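PDB 2CZQ: cutinase-like protein from Cryptococcus sp., which probably hydrolyses carboxylic ester bonds, as an enzyme of the cutinase family with the alpha/beta hydrolase fold. Local coordinates for residues P7-I12 and S32-A37; Y44-T49 and T60-R65; Q86-T91 and V111-N116; C125-N130 and L158-Y163; T133-V138 and V167-H172. All coordinates share one frame; numbering follows the deposited sequence.

Interaction 1: residues P7-I12 and S32-A37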
# COMPACT_ATOMS: atom_id res chain seq x y z
N PRO A 7 -6.33 -6.85 17.97
CA PRO A 7 -5.28 -7.13 18.96
C PRO A 7 -3.97 -7.65 18.35
O PRO A 7 -2.92 -7.51 18.97
CB PRO A 7 -5.92 -8.18 19.87
CG PRO A 7 -7.38 -8.03 19.67
CD PRO A 7 -7.54 -7.65 18.24
N GLN A 8 -4.05 -8.26 17.17
CA GLN A 8 -2.88 -8.68 16.41
C GLN A 8 -3.06 -8.19 14.99
O GLN A 8 -4.14 -8.32 14.40
CB GLN A 8 -2.72 -10.19 16.42
CG GLN A 8 -1.47 -10.67 15.72
CD GLN A 8 -1.30 -12.16 15.80
OE1 GLN A 8 -2.20 -12.92 15.44
NE2 GLN A 8 -0.15 -12.60 16.28
N TYR A 9 -2.00 -7.63 14.43
CA TYR A 9 -2.06 -7.17 13.05
C TYR A 9 -0.70 -7.26 12.38
O TYR A 9 0.34 -7.31 13.04
CB TYR A 9 -2.61 -5.73 12.98
CG TYR A 9 -1.69 -4.71 13.60
CD1 TYR A 9 -1.78 -4.41 14.96
CD2 TYR A 9 -0.71 -4.07 12.84
CE1 TYR A 9 -0.92 -3.49 15.55
CE2 TYR A 9 0.15 -3.15 13.41
CZ TYR A 9 0.04 -2.87 14.76
OH TYR A 9 0.91 -1.96 15.31
N VAL A 10 -0.73 -7.29 11.05
CA VAL A 10 0.48 -7.34 10.25
C VAL A 10 0.43 -6.22 9.22
O VAL A 10 -0.58 -6.04 8.53
CB VAL A 10 0.63 -8.70 9.53
CG1 VAL A 10 2.00 -8.81 8.88
CG2 VAL A 10 0.42 -9.85 10.49
N LEU A 11 1.53 -5.49 9.14
CA LEU A 11 1.75 -4.49 8.11
C LEU A 11 2.57 -5.17 7.03
O LEU A 11 3.77 -5.37 7.18
CB LEU A 11 2.49 -3.27 8.69
CG LEU A 11 1.88 -2.67 9.97
CD1 LEU A 11 2.76 -1.57 10.53
CD2 LEU A 11 0.46 -2.15 9.72
N ILE A 12 1.88 -5.61 5.98
CA ILE A 12 2.53 -6.29 4.87
C ILE A 12 2.94 -5.22 3.89
O ILE A 12 2.09 -4.51 3.35
CB ILE A 12 1.56 -7.30 4.20
CG1 ILE A 12 1.20 -8.44 5.15
CG2 ILE A 12 2.15 -7.82 2.88
CD1 ILE A 12 0.11 -9.38 4.63
N SER A 32 7.18 2.48 12.04
CA SER A 32 7.67 2.74 13.39
C SER A 32 6.59 3.42 14.24
O SER A 32 6.42 3.12 15.41
CB SER A 32 8.99 3.52 13.37
OG SER A 32 8.78 4.89 13.08
N GLN A 33 5.84 4.34 13.63
CA GLN A 33 4.77 5.04 14.34
C GLN A 33 3.59 4.13 14.66
O GLN A 33 3.06 4.16 15.77
CB GLN A 33 4.28 6.24 13.53
CG GLN A 33 5.30 7.33 13.29
CD GLN A 33 4.67 8.49 12.58
OE1 GLN A 33 4.19 9.43 13.23
NE2 GLN A 33 4.62 8.42 11.26
N ILE A 34 3.18 3.32 13.69
CA ILE A 34 2.02 2.45 13.86
C ILE A 34 2.30 1.42 14.94
O ILE A 34 1.49 1.23 15.85
CB ILE A 34 1.65 1.74 12.53
CG1 ILE A 34 1.22 2.75 11.46
CG2 ILE A 34 0.55 0.70 12.76
CD1 ILE A 34 1.45 2.24 10.04
N THR A 35 3.45 0.75 14.85
CA THR A 35 3.78 -0.30 15.82
C THR A 35 4.03 0.25 17.21
O THR A 35 3.80 -0.45 18.19
CB THR A 35 4.95 -1.19 15.36
OG1 THR A 35 6.11 -0.39 15.10
CG2 THR A 35 4.61 -1.92 14.06
N ALA A 36 4.47 1.50 17.31
CA ALA A 36 4.61 2.15 18.61
C ALA A 36 3.25 2.54 19.20
O ALA A 36 3.09 2.57 20.42
CB ALA A 36 5.52 3.37 18.53
N ALA A 37 2.29 2.83 18.33
CA ALA A 37 0.96 3.27 18.76
C ALA A 37 0.07 2.11 19.19
O ALA A 37 -0.69 2.22 20.15
CB ALA A 37 0.28 4.07 17.66
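Strand 9-12, which carries Y9 and L11, and helix 32-37, which carries I34 and T35, run almost exactly antiparallel, at 178°, with their short axes 10.5 Å apart. L11 and T35 are nearest in the backbone, with their CA atoms 9.0 Å apart. The two backbones stay apart, so strand side chains make the reach, and Y9 also touches the helix backbone. Strand 9-14, helix 28-37 and strand 41-45 form a beta-alpha-beta unit of the alpha/beta hydrolase sheet, and the helix packs here against the first strand of that unit. Y9 holds CG between its backbone N and carbonyl carbon (chi1 66°), and the ring extends to the helix. Y9 CE2 lies 3.9 Å from I34 CG2, which approaches the ring obliquely. The phenol oxygen goes past this methyl to the backbone, where Y9 OH is 3.4 Å from T35 CA. Its hydrogen bond is to the carbonyl oxygen of L38, one residue beyond the segment. L11 works with one branch: L11 CD1 sits 3.9 Å from I34 CG2 and 4.0 Å from T35 CG2, bridging the two helix residues. T35 turns this methyl to the strand, while its OG1 bonds back to the carbonyl of N31. I34 also touches A197 of helix 187-200.

Interaction 2: residues Y44-T49 and T60-R65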
# COMPACT_ATOMS: atom_id res chain seq x y z
N TYR A 44 5.78 -7.31 7.91
CA TYR A 44 6.16 -8.38 7.01
C TYR A 44 6.58 -7.79 5.68
O TYR A 44 5.80 -7.08 5.04
CB TYR A 44 5.02 -9.38 6.79
CG TYR A 44 5.45 -10.47 5.83
CD1 TYR A 44 6.34 -11.46 6.25
CD2 TYR A 44 5.02 -10.49 4.51
CE1 TYR A 44 6.77 -12.43 5.38
CE2 TYR A 44 5.44 -11.47 3.63
CZ TYR A 44 6.32 -12.44 4.08
OH TYR A 44 6.78 -13.44 3.25
N ASN A 45 7.80 -8.12 5.25
CA ASN A 45 8.35 -7.63 4.00
C ASN A 45 8.18 -8.67 2.90
O ASN A 45 8.80 -9.74 2.93
CB ASN A 45 9.82 -7.28 4.15
CG ASN A 45 10.10 -6.48 5.41
OD1 ASN A 45 9.42 -5.51 5.71
ND2 ASN A 45 11.13 -6.89 6.14
N THR A 46 7.32 -8.37 1.94
CA THR A 46 7.04 -9.30 0.86
C THR A 46 8.33 -9.78 0.20
O THR A 46 9.21 -8.97 -0.12
CB THR A 46 6.16 -8.59 -0.15
OG1 THR A 46 4.95 -8.22 0.51
CG2 THR A 46 5.75 -9.52 -1.30
N VAL A 47 8.42 -11.09 -0.00
CA VAL A 47 9.61 -11.68 -0.60
C VAL A 47 9.40 -11.84 -2.10
O VAL A 47 8.53 -12.58 -2.55
CB VAL A 47 9.96 -13.03 0.04
CG1 VAL A 47 11.19 -13.63 -0.63
CG2 VAL A 47 10.21 -12.86 1.53
N TYR A 48 10.21 -11.12 -2.87
CA TYR A 48 10.26 -11.23 -4.32
C TYR A 48 11.49 -10.50 -4.80
O TYR A 48 12.19 -9.87 -4.01
CB TYR A 48 8.96 -10.75 -5.00
CG TYR A 48 8.78 -9.26 -5.19
CD1 TYR A 48 8.88 -8.35 -4.13
CD2 TYR A 48 8.44 -8.76 -6.45
CE1 TYR A 48 8.68 -6.98 -4.34
CE2 TYR A 48 8.24 -7.40 -6.66
CZ TYR A 48 8.36 -6.53 -5.61
OH TYR A 48 8.15 -5.19 -5.85
N THR A 49 11.77 -10.58 -6.10
CA THR A 49 13.02 -10.02 -6.62
C THR A 49 12.99 -8.50 -6.72
O THR A 49 14.05 -7.88 -6.68
CB THR A 49 13.35 -10.59 -8.00
OG1 THR A 49 12.22 -10.44 -8.86
CG2 THR A 49 13.64 -12.10 -7.95
N THR A 60 2.98 -10.52 -5.54
CA THR A 60 1.55 -10.71 -5.34
C THR A 60 1.26 -12.02 -4.60
O THR A 60 0.47 -12.06 -3.66
CB THR A 60 0.84 -10.69 -6.70
OG1 THR A 60 0.96 -9.37 -7.26
CG2 THR A 60 -0.66 -10.99 -6.57
N ALA A 61 1.91 -13.10 -5.05
CA ALA A 61 1.69 -14.41 -4.44
C ALA A 61 2.10 -14.42 -2.97
O ALA A 61 1.42 -15.03 -2.14
CB ALA A 61 2.43 -15.49 -5.20
N ASP A 62 3.20 -13.75 -2.64
CA ASP A 62 3.68 -13.77 -1.27
C ASP A 62 2.84 -12.90 -0.33
O ASP A 62 2.68 -13.24 0.84
CB ASP A 62 5.16 -13.41 -1.21
CG ASP A 62 5.78 -13.75 0.11
OD1 ASP A 62 5.68 -14.93 0.53
OD2 ASP A 62 6.36 -12.88 0.79
N ILE A 63 2.29 -11.80 -0.84
CA ILE A 63 1.31 -11.02 -0.07
C ILE A 63 0.15 -11.92 0.35
O ILE A 63 -0.23 -11.98 1.52
CB ILE A 63 0.76 -9.84 -0.91
CG1 ILE A 63 1.84 -8.79 -1.18
CG2 ILE A 63 -0.44 -9.19 -0.22
CD1 ILE A 63 1.46 -7.83 -2.30
N ILE A 64 -0.41 -12.61 -0.64
CA ILE A 64 -1.58 -13.45 -0.41
C ILE A 64 -1.23 -14.63 0.49
O ILE A 64 -2.00 -14.99 1.38
CB ILE A 64 -2.21 -13.87 -1.75
CG1 ILE A 64 -2.78 -12.63 -2.46
CG2 ILE A 64 -3.29 -14.92 -1.52
CD1 ILE A 64 -3.25 -12.88 -3.88
N ARG A 65 -0.04 -15.20 0.29
CA ARG A 65 0.46 -16.27 1.15
C ARG A 65 0.48 -15.83 2.62
O ARG A 65 0.00 -16.56 3.49
CB ARG A 65 1.85 -16.73 0.70
CG ARG A 65 2.54 -17.71 1.65
CD ARG A 65 4.06 -17.57 1.65
NE ARG A 65 4.58 -17.07 2.92
CZ ARG A 65 4.59 -15.79 3.30
NH1 ARG A 65 4.09 -14.85 2.52
NH2 ARG A 65 5.10 -15.46 4.48
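Y44 and V47 both reach one carboxylate oxygen, D62 OD2, on helix 60-65. These are the two hydrogen bonds of the contact. Y44 OH donates to D62 OD2 over 2.6 Å and uses the syn lone pair of that oxygen. The backbone N of V47 donates to D62 OD2 over 2.8 Å, almost straight at 175°, but comes from above the carboxylate plane. D62 CG is anti to its own backbone N (chi1 -166°), which carries the group out to the strand end. Two donors on one oxygen restrain the carboxylate and would probably help to keep it ionised.

The charged pair lies within the helix. R65 is given in one of two conformers, so its salt bridge and its place over Y44 OH hold for that copy only. In it, R65 NH1 forms a salt bridge with D62 OD1, and the two carboxylate oxygens have different partners. The R65 chain bends at chi2 and chi3 and brings one guanidinium face over Y44 OH. The guanidinium and ring planes are 29° apart.

Van der Waals packing is smaller. T46 CG2 lies 3.9 Å from D62 CB. T46 OG1 is 3.6 Å from I63 CG1, while its hydrogen bond goes to OG1 of T14.

The contact ties the C-terminal end of strand 41-45, outermost in the parallel sheet, to helix 57-73. Strand 9-14 flanks it through backbone bonds to Y44, and I63 continues inward to T91 of helix 86-98.

Interaction 3: residues Q86-T91 and V111-N116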
# COMPACT_ATOMS: atom_id res chain seq x y z
N GLN A 86 6.79 -0.62 -7.84
CA GLN A 86 6.48 -1.98 -8.25
C GLN A 86 5.64 -2.71 -7.19
O GLN A 86 4.74 -3.48 -7.52
CB GLN A 86 7.75 -2.78 -8.55
CG GLN A 86 7.42 -4.19 -9.01
CD GLN A 86 8.56 -5.00 -9.59
OE1 GLN A 86 8.33 -6.11 -10.04
NE2 GLN A 86 9.79 -4.47 -9.57
N GLY A 87 5.94 -2.46 -5.92
CA GLY A 87 5.20 -3.07 -4.83
C GLY A 87 3.76 -2.63 -4.73
O GLY A 87 2.90 -3.38 -4.27
N ALA A 88 3.48 -1.40 -5.16
CA ALA A 88 2.10 -0.93 -5.25
C ALA A 88 1.34 -1.72 -6.32
O ALA A 88 0.22 -2.17 -6.08
CB ALA A 88 2.04 0.57 -5.53
N ALA A 89 1.96 -1.91 -7.49
CA ALA A 89 1.36 -2.71 -8.55
C ALA A 89 1.11 -4.14 -8.07
O ALA A 89 0.03 -4.70 -8.28
CB ALA A 89 2.22 -2.69 -9.79
N ALA A 90 2.10 -4.73 -7.40
CA ALA A 90 1.93 -6.09 -6.88
C ALA A 90 0.75 -6.18 -5.91
O ALA A 90 0.02 -7.18 -5.88
CB ALA A 90 3.20 -6.57 -6.20
N THR A 91 0.56 -5.13 -5.12
CA THR A 91 -0.54 -5.06 -4.17
C THR A 91 -1.88 -4.92 -4.88
O THR A 91 -2.84 -5.62 -4.54
CB THR A 91 -0.32 -3.89 -3.19
OG1 THR A 91 0.91 -4.09 -2.47
CG2 THR A 91 -1.40 -3.87 -2.12
N VAL A 111 -5.55 -0.51 2.64
CA VAL A 111 -4.53 -0.63 1.62
C VAL A 111 -3.94 0.76 1.42
O VAL A 111 -4.68 1.72 1.20
CB VAL A 111 -5.12 -1.16 0.29
CG1 VAL A 111 -4.04 -1.25 -0.78
CG2 VAL A 111 -5.78 -2.52 0.50
N PHE A 112 -2.62 0.87 1.52
CA PHE A 112 -1.94 2.14 1.43
C PHE A 112 -0.86 2.04 0.35
O PHE A 112 0.08 1.25 0.48
CB PHE A 112 -1.32 2.50 2.78
CG PHE A 112 -0.64 3.84 2.78
CD1 PHE A 112 -1.36 5.01 2.99
CD2 PHE A 112 0.73 3.92 2.56
CE1 PHE A 112 -0.72 6.24 2.97
CE2 PHE A 112 1.38 5.14 2.55
CZ PHE A 112 0.66 6.30 2.75
N LEU A 113 -1.02 2.83 -0.70
CA LEU A 113 -0.15 2.77 -1.87
C LEU A 113 0.55 4.10 -2.07
O LEU A 113 -0.04 5.15 -1.85
CB LEU A 113 -0.95 2.44 -3.13
CG LEU A 113 -1.87 1.22 -3.04
CD1 LEU A 113 -2.76 1.12 -4.27
CD2 LEU A 113 -1.07 -0.07 -2.86
N ILE A 114 1.82 4.04 -2.48
CA ILE A 114 2.57 5.23 -2.86
C ILE A 114 3.26 5.00 -4.19
O ILE A 114 3.79 3.91 -4.45
CB ILE A 114 3.60 5.66 -1.78
CG1 ILE A 114 4.33 4.45 -1.20
CG2 ILE A 114 2.93 6.48 -0.70
CD1 ILE A 114 5.56 4.80 -0.37
N GLY A 115 3.25 6.02 -5.04
CA GLY A 115 3.92 5.91 -6.33
C GLY A 115 3.42 4.75 -7.17
O GLY A 115 4.20 3.98 -7.73
N ASN A 116 2.10 4.63 -7.27
CA ASN A 116 1.45 3.46 -7.86
C ASN A 116 1.45 3.48 -9.39
O ASN A 116 0.78 4.33 -9.97
CB ASN A 116 0.01 3.42 -7.34
CG ASN A 116 -0.76 2.22 -7.83
OD1 ASN A 116 -0.20 1.25 -8.34
ND2 ASN A 116 -2.08 2.29 -7.67
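T91 packs its methyl against V111 and L113. Its side chain can be followed from CB outward. T91 CB is 3.9 Å from L113 CD2. T91 CG2 is anti to the backbone N, and this turns it to the strand, against both L113 and V111: T91 CG2 is 3.9 Å from L113 CD2 and 4.0 Å from V111 CG1. T91 runs past both in the opposite direction. T91 OG1 turns back into the helix and donates to the carbonyl oxygen, G87 O, over 2.8 Å. The backbone N of T91 bonds to the same oxygen from the other face of the carbonyl plane.

One helical turn earlier, A88 points its CB at the strand end. A88 CB meets L113 CD2 at 4.1 Å and N116 OD1 at 3.7 Å. The small side chain lets the backbones close in, and A88 CA is 5.1 Å from N116 CA. N116 holds its amide through outside bonds: ND2 to D159 OD2 and OD1 to the backbone N of D118.

The helix begins just after S85 in a GxSxG sequence, the pattern of the nucleophile elbow in alpha/beta hydrolases. G87 is its last glycine, and A88 lies near the probable catalytic residues.

All the touching residues are buried, and across the contact they meet through van der Waals packing. The polar groups of T91 and N116 are satisfied by other bonds, so methyl groups can pack closely beside them.

Interaction 4: residues C125-N130 and L158-Y163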
# COMPACT_ATOMS: atom_id res chain seq x y z
N CYS A 125 -10.07 7.12 -3.64
CA CYS A 125 -8.94 6.77 -2.79
C CYS A 125 -7.70 7.60 -3.12
O CYS A 125 -6.73 7.57 -2.36
CB CYS A 125 -8.60 5.28 -2.91
SG CYS A 125 -8.37 4.67 -4.60
N ASN A 126 -7.71 8.32 -4.25
CA ASN A 126 -6.51 9.00 -4.72
C ASN A 126 -6.32 10.33 -4.01
O ASN A 126 -7.17 11.22 -4.09
CB ASN A 126 -6.61 9.33 -6.22
CG ASN A 126 -6.68 8.11 -7.14
OD1 ASN A 126 -6.54 6.98 -6.65
ND2 ASN A 126 -6.89 8.30 -8.43
N VAL A 127 -5.17 10.48 -3.35
CA VAL A 127 -4.78 11.75 -2.76
C VAL A 127 -3.34 12.08 -3.13
O VAL A 127 -2.57 11.21 -3.57
CB VAL A 127 -4.94 11.78 -1.22
CG1 VAL A 127 -6.39 11.55 -0.81
CG2 VAL A 127 -4.01 10.79 -0.55
N ASP A 128 -2.97 13.35 -2.95
CA ASP A 128 -1.59 13.78 -3.15
C ASP A 128 -0.83 13.73 -1.82
O ASP A 128 -1.35 13.24 -0.82
CB ASP A 128 -1.54 15.15 -3.83
CG ASP A 128 -2.21 16.24 -3.02
OD1 ASP A 128 -2.10 16.23 -1.77
OD2 ASP A 128 -2.85 17.16 -3.59
N SER A 129 0.41 14.21 -1.81
CA SER A 129 1.26 14.07 -0.63
C SER A 129 0.78 14.89 0.56
O SER A 129 1.23 14.67 1.68
CB SER A 129 2.70 14.44 -0.96
OG SER A 129 3.18 13.58 -1.97
N ASN A 130 -0.13 15.83 0.30
CA ASN A 130 -0.72 16.66 1.34
C ASN A 130 -2.13 16.22 1.69
O ASN A 130 -2.82 16.88 2.47
CB ASN A 130 -0.71 18.13 0.90
CG ASN A 130 0.68 18.65 0.62
OD1 ASN A 130 1.56 18.56 1.47
ND2 ASN A 130 0.89 19.17 -0.58
N LEU A 158 -6.02 4.06 0.29
CA LEU A 158 -5.47 5.38 0.08
C LEU A 158 -4.35 5.22 -0.92
O LEU A 158 -3.38 4.49 -0.65
CB LEU A 158 -4.93 5.96 1.38
CG LEU A 158 -5.76 6.96 2.17
CD1 LEU A 158 -4.90 7.53 3.29
CD2 LEU A 158 -6.33 8.09 1.31
N ASP A 159 -4.50 5.83 -2.09
CA ASP A 159 -3.50 5.78 -3.15
C ASP A 159 -2.86 7.16 -3.27
O ASP A 159 -3.44 8.10 -3.82
CB ASP A 159 -4.13 5.32 -4.47
CG ASP A 159 -3.10 4.97 -5.51
OD1 ASP A 159 -1.89 5.16 -5.24
OD2 ASP A 159 -3.43 4.51 -6.63
N VAL A 160 -1.67 7.26 -2.70
CA VAL A 160 -0.96 8.52 -2.55
C VAL A 160 0.00 8.70 -3.70
O VAL A 160 0.92 7.90 -3.91
CB VAL A 160 -0.22 8.57 -1.19
CG1 VAL A 160 0.45 9.92 -0.99
CG2 VAL A 160 -1.16 8.25 -0.04
N CYS A 161 -0.22 9.77 -4.47
CA CYS A 161 0.60 10.07 -5.62
C CYS A 161 1.08 11.50 -5.49
O CYS A 161 0.27 12.43 -5.53
CB CYS A 161 -0.19 9.89 -6.92
SG CYS A 161 0.79 10.25 -8.40
N ALA A 162 2.38 11.68 -5.32
CA ALA A 162 2.97 13.00 -5.23
C ALA A 162 2.78 13.72 -6.55
O ALA A 162 2.98 13.14 -7.61
CB ALA A 162 4.45 12.90 -4.90
N TYR A 163 2.39 14.99 -6.50
CA TYR A 163 2.22 15.76 -7.72
C TYR A 163 3.50 15.69 -8.54
O TYR A 163 4.59 15.98 -8.05
CB TYR A 163 1.88 17.21 -7.40
CG TYR A 163 1.53 18.03 -8.61
CD1 TYR A 163 2.53 18.62 -9.39
CD2 TYR A 163 0.21 18.22 -8.99
CE1 TYR A 163 2.22 19.38 -10.51
CE2 TYR A 163 -0.11 18.99 -10.10
CZ TYR A 163 0.90 19.57 -10.86
OH TYR A 163 0.60 20.33 -11.97
O HOH W 1 -5.64 4.75 -8.16
O HOH W 2 1.74 16.05 -3.85
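C125-N130 and L158-Y163 lie side by side and pair as parallel strands at two places, N126 with D159, 4.7 Å between CA atoms, and V127 with V160. This is the edge of the parallel sheet of the alpha/beta hydrolase fold. Strand 126-127 is outermost, and it is joined to strand 157-160 by a beta-alpha-beta connection through helix 143-146. Three backbone hydrogen bonds hold the pair: D159 N to C125 O at 2.8 Å, V127 N to D159 O, and C161 N to V127 O.

N126 and D159 lie on one face of the sheet, side by side and pointing the same way. Their amide and carboxylate planes are 87° apart. N126 OD1 is 3.6 Å from D159 CB. D159 CG stands anti to its backbone N (chi1 -168°), which brings the carboxylate to a water and to N116. The water donates to both N126 OD1 and D159 OD2 and so links the two acceptors. N126 ND2 bonds to the carbonyl of K120, and D159 OD2 also accepts from N116 ND2.

V127 and V160 occupy the other face, where V127 CG2 meets V160 CG2 obliquely at 3.9 Å. V127 CG2 also reaches L158 CD2 at 4.0 Å, in the given one of two L158 conformers. M192 of helix 187-200 packs on both valines.

Beyond the strands, D128 OD1 accepts from the backbone N of N130 in an Asx turn. D128 OD2 bonds to T134 OG1. C161 is held by its disulfide to C168. A second water accepts from S129 N at 3.1 Å and from Y163 N at 2.9 Å.

Interaction 5: residues T133-V138 and V167-H172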
# COMPACT_ATOMS: atom_id res chain seq x y z
N THR A 133 -6.32 16.70 -3.56
CA THR A 133 -6.83 16.06 -4.77
C THR A 133 -6.06 16.40 -6.04
O THR A 133 -6.54 16.11 -7.14
CB THR A 133 -8.32 16.39 -4.97
OG1 THR A 133 -8.47 17.82 -4.95
CG2 THR A 133 -9.16 15.89 -3.80
N THR A 134 -4.88 17.00 -5.92
CA THR A 134 -4.20 17.50 -7.13
C THR A 134 -3.76 16.40 -8.08
O THR A 134 -3.51 16.68 -9.25
CB THR A 134 -3.01 18.42 -6.81
OG1 THR A 134 -2.00 17.68 -6.11
CG2 THR A 134 -3.42 19.57 -5.88
N THR A 135 -3.65 15.17 -7.58
CA THR A 135 -3.34 14.02 -8.43
C THR A 135 -4.47 13.02 -8.48
O THR A 135 -4.26 11.86 -8.84
CB THR A 135 -2.06 13.32 -7.98
OG1 THR A 135 -2.22 12.93 -6.60
CG2 THR A 135 -0.86 14.26 -8.02
N ARG A 136 -5.69 13.44 -8.15
CA ARG A 136 -6.79 12.49 -8.21
C ARG A 136 -7.08 12.04 -9.64
O ARG A 136 -7.37 10.86 -9.87
CB ARG A 136 -8.06 13.05 -7.57
CG ARG A 136 -9.21 12.06 -7.61
CD ARG A 136 -10.25 12.26 -6.54
NE ARG A 136 -9.68 12.07 -5.21
CZ ARG A 136 -10.36 12.29 -4.08
NH1 ARG A 136 -11.62 12.68 -4.13
NH2 ARG A 136 -9.76 12.10 -2.91
N ASN A 137 -7.00 12.97 -10.59
CA ASN A 137 -7.44 12.72 -11.96
C ASN A 137 -6.29 12.56 -12.93
O ASN A 137 -6.23 13.22 -13.98
CB ASN A 137 -8.42 13.79 -12.39
CG ASN A 137 -9.52 13.96 -11.39
OD1 ASN A 137 -10.21 12.99 -11.05
ND2 ASN A 137 -9.68 15.17 -10.86
N VAL A 138 -5.38 11.67 -12.56
CA VAL A 138 -4.24 11.31 -13.40
C VAL A 138 -4.08 9.80 -13.39
O VAL A 138 -4.52 9.12 -12.46
CB VAL A 138 -2.92 12.01 -12.95
CG1 VAL A 138 -3.09 13.52 -12.91
CG2 VAL A 138 -2.43 11.48 -11.59
N VAL A 167 5.52 8.12 -12.33
CA VAL A 167 5.08 6.73 -12.32
C VAL A 167 3.56 6.63 -12.11
O VAL A 167 2.89 5.83 -12.77
CB VAL A 167 5.85 5.91 -11.26
CG1 VAL A 167 5.33 4.49 -11.17
CG2 VAL A 167 7.35 5.91 -11.58
N CYS A 168 3.03 7.42 -11.18
CA CYS A 168 1.60 7.44 -10.88
C CYS A 168 0.85 8.60 -11.52
O CYS A 168 -0.38 8.56 -11.60
CB CYS A 168 1.36 7.41 -9.36
SG CYS A 168 2.17 8.73 -8.43
N ASP A 169 1.59 9.61 -11.99
CA ASP A 169 1.04 10.85 -12.51
C ASP A 169 1.72 11.16 -13.85
O ASP A 169 2.70 11.91 -13.91
CB ASP A 169 1.28 11.98 -11.50
CG ASP A 169 0.80 13.33 -11.98
OD1 ASP A 169 0.28 13.46 -13.11
OD2 ASP A 169 0.93 14.32 -11.22
N THR A 170 1.20 10.57 -14.92
CA THR A 170 1.78 10.81 -16.24
C THR A 170 1.33 12.14 -16.83
O THR A 170 1.86 12.56 -17.86
CB THR A 170 1.50 9.67 -17.23
OG1 THR A 170 0.09 9.58 -17.47
CG2 THR A 170 1.94 8.31 -16.67
N ALA A 171 0.37 12.81 -16.20
CA ALA A 171 -0.03 14.14 -16.64
C ALA A 171 1.05 15.17 -16.30
O ALA A 171 1.53 15.88 -17.19
CB ALA A 171 -1.37 14.54 -16.03
N HIS A 172 1.45 15.22 -15.03
CA HIS A 172 2.36 16.25 -14.57
C HIS A 172 3.78 15.78 -14.37
O HIS A 172 4.68 16.59 -14.21
CB HIS A 172 1.88 16.88 -13.25
CG HIS A 172 0.40 17.03 -13.15
ND1 HIS A 172 -0.34 16.33 -12.22
CD2 HIS A 172 -0.48 17.81 -13.82
CE1 HIS A 172 -1.61 16.65 -12.34
NE2 HIS A 172 -1.72 17.55 -13.30
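V138 pushes its two methyls into the bend made by C168, D169, A171 and H172. The bend is an Asx motif: D169 OD1 accepts from the backbone N of H172, three residues on. The partner loop opens with a type I beta turn from T133 to R136.

The V138 and H172 side chains cross at about a right angle. V138 CG1 comes obliquely to the ring, 3.5 Å from H172 CE1. V138 CG1 is also 3.4 Å from D169 OD1 and packs on A171 CB. V138 CG2 sits 3.6 Å from C168 O. T135 also crosses D169 at about a right angle, and T135 CG2 is 3.7 Å from D169 OD2.

D169 CG is anti to its backbone N (chi1 177°), which turns the carboxylate to H172. The carboxylate grips H172 twice, at ring ND1 and at the backbone N, which restrains the ring. The ND1 bond runs close to the ring plane, to the syn lone pair of D169 OD2. A171 CB lies over one face of the ring, which stacks with Y163.

The contact joins two loops beyond the C-terminal ends of strands 126-127 and 157-160. T135 OG1 bonds to C161 O. The H172 ND1 to D169 OD2 bond measures 2.6 Å.

Interactions 1 to 4 all reach the one parallel sheet. Interactions 1 and 2 lie on neighbouring strands, 9-14 and 41-45, joined by L11 O to Y44 N at 2.9 Å. Interaction 2 meets interaction 3 through T60 OG1 and A90 O, 2.8 Å apart. Interactions 3 and 4 join at L113 O and V160 N, also 2.8 Å apart. Interaction 5 extends interaction 4 into the loops, and their centres are about 9 Å apart. The C161-C168 disulfide links them. The probable triad S85, D165 and H180 lies beside interactions 3, 4 and 5. Interaction 1 is remote, its centre about 29 Å from that of interaction 5. A citrate, probably from the crystallisation liquor, is bound close to the Y44 side chain.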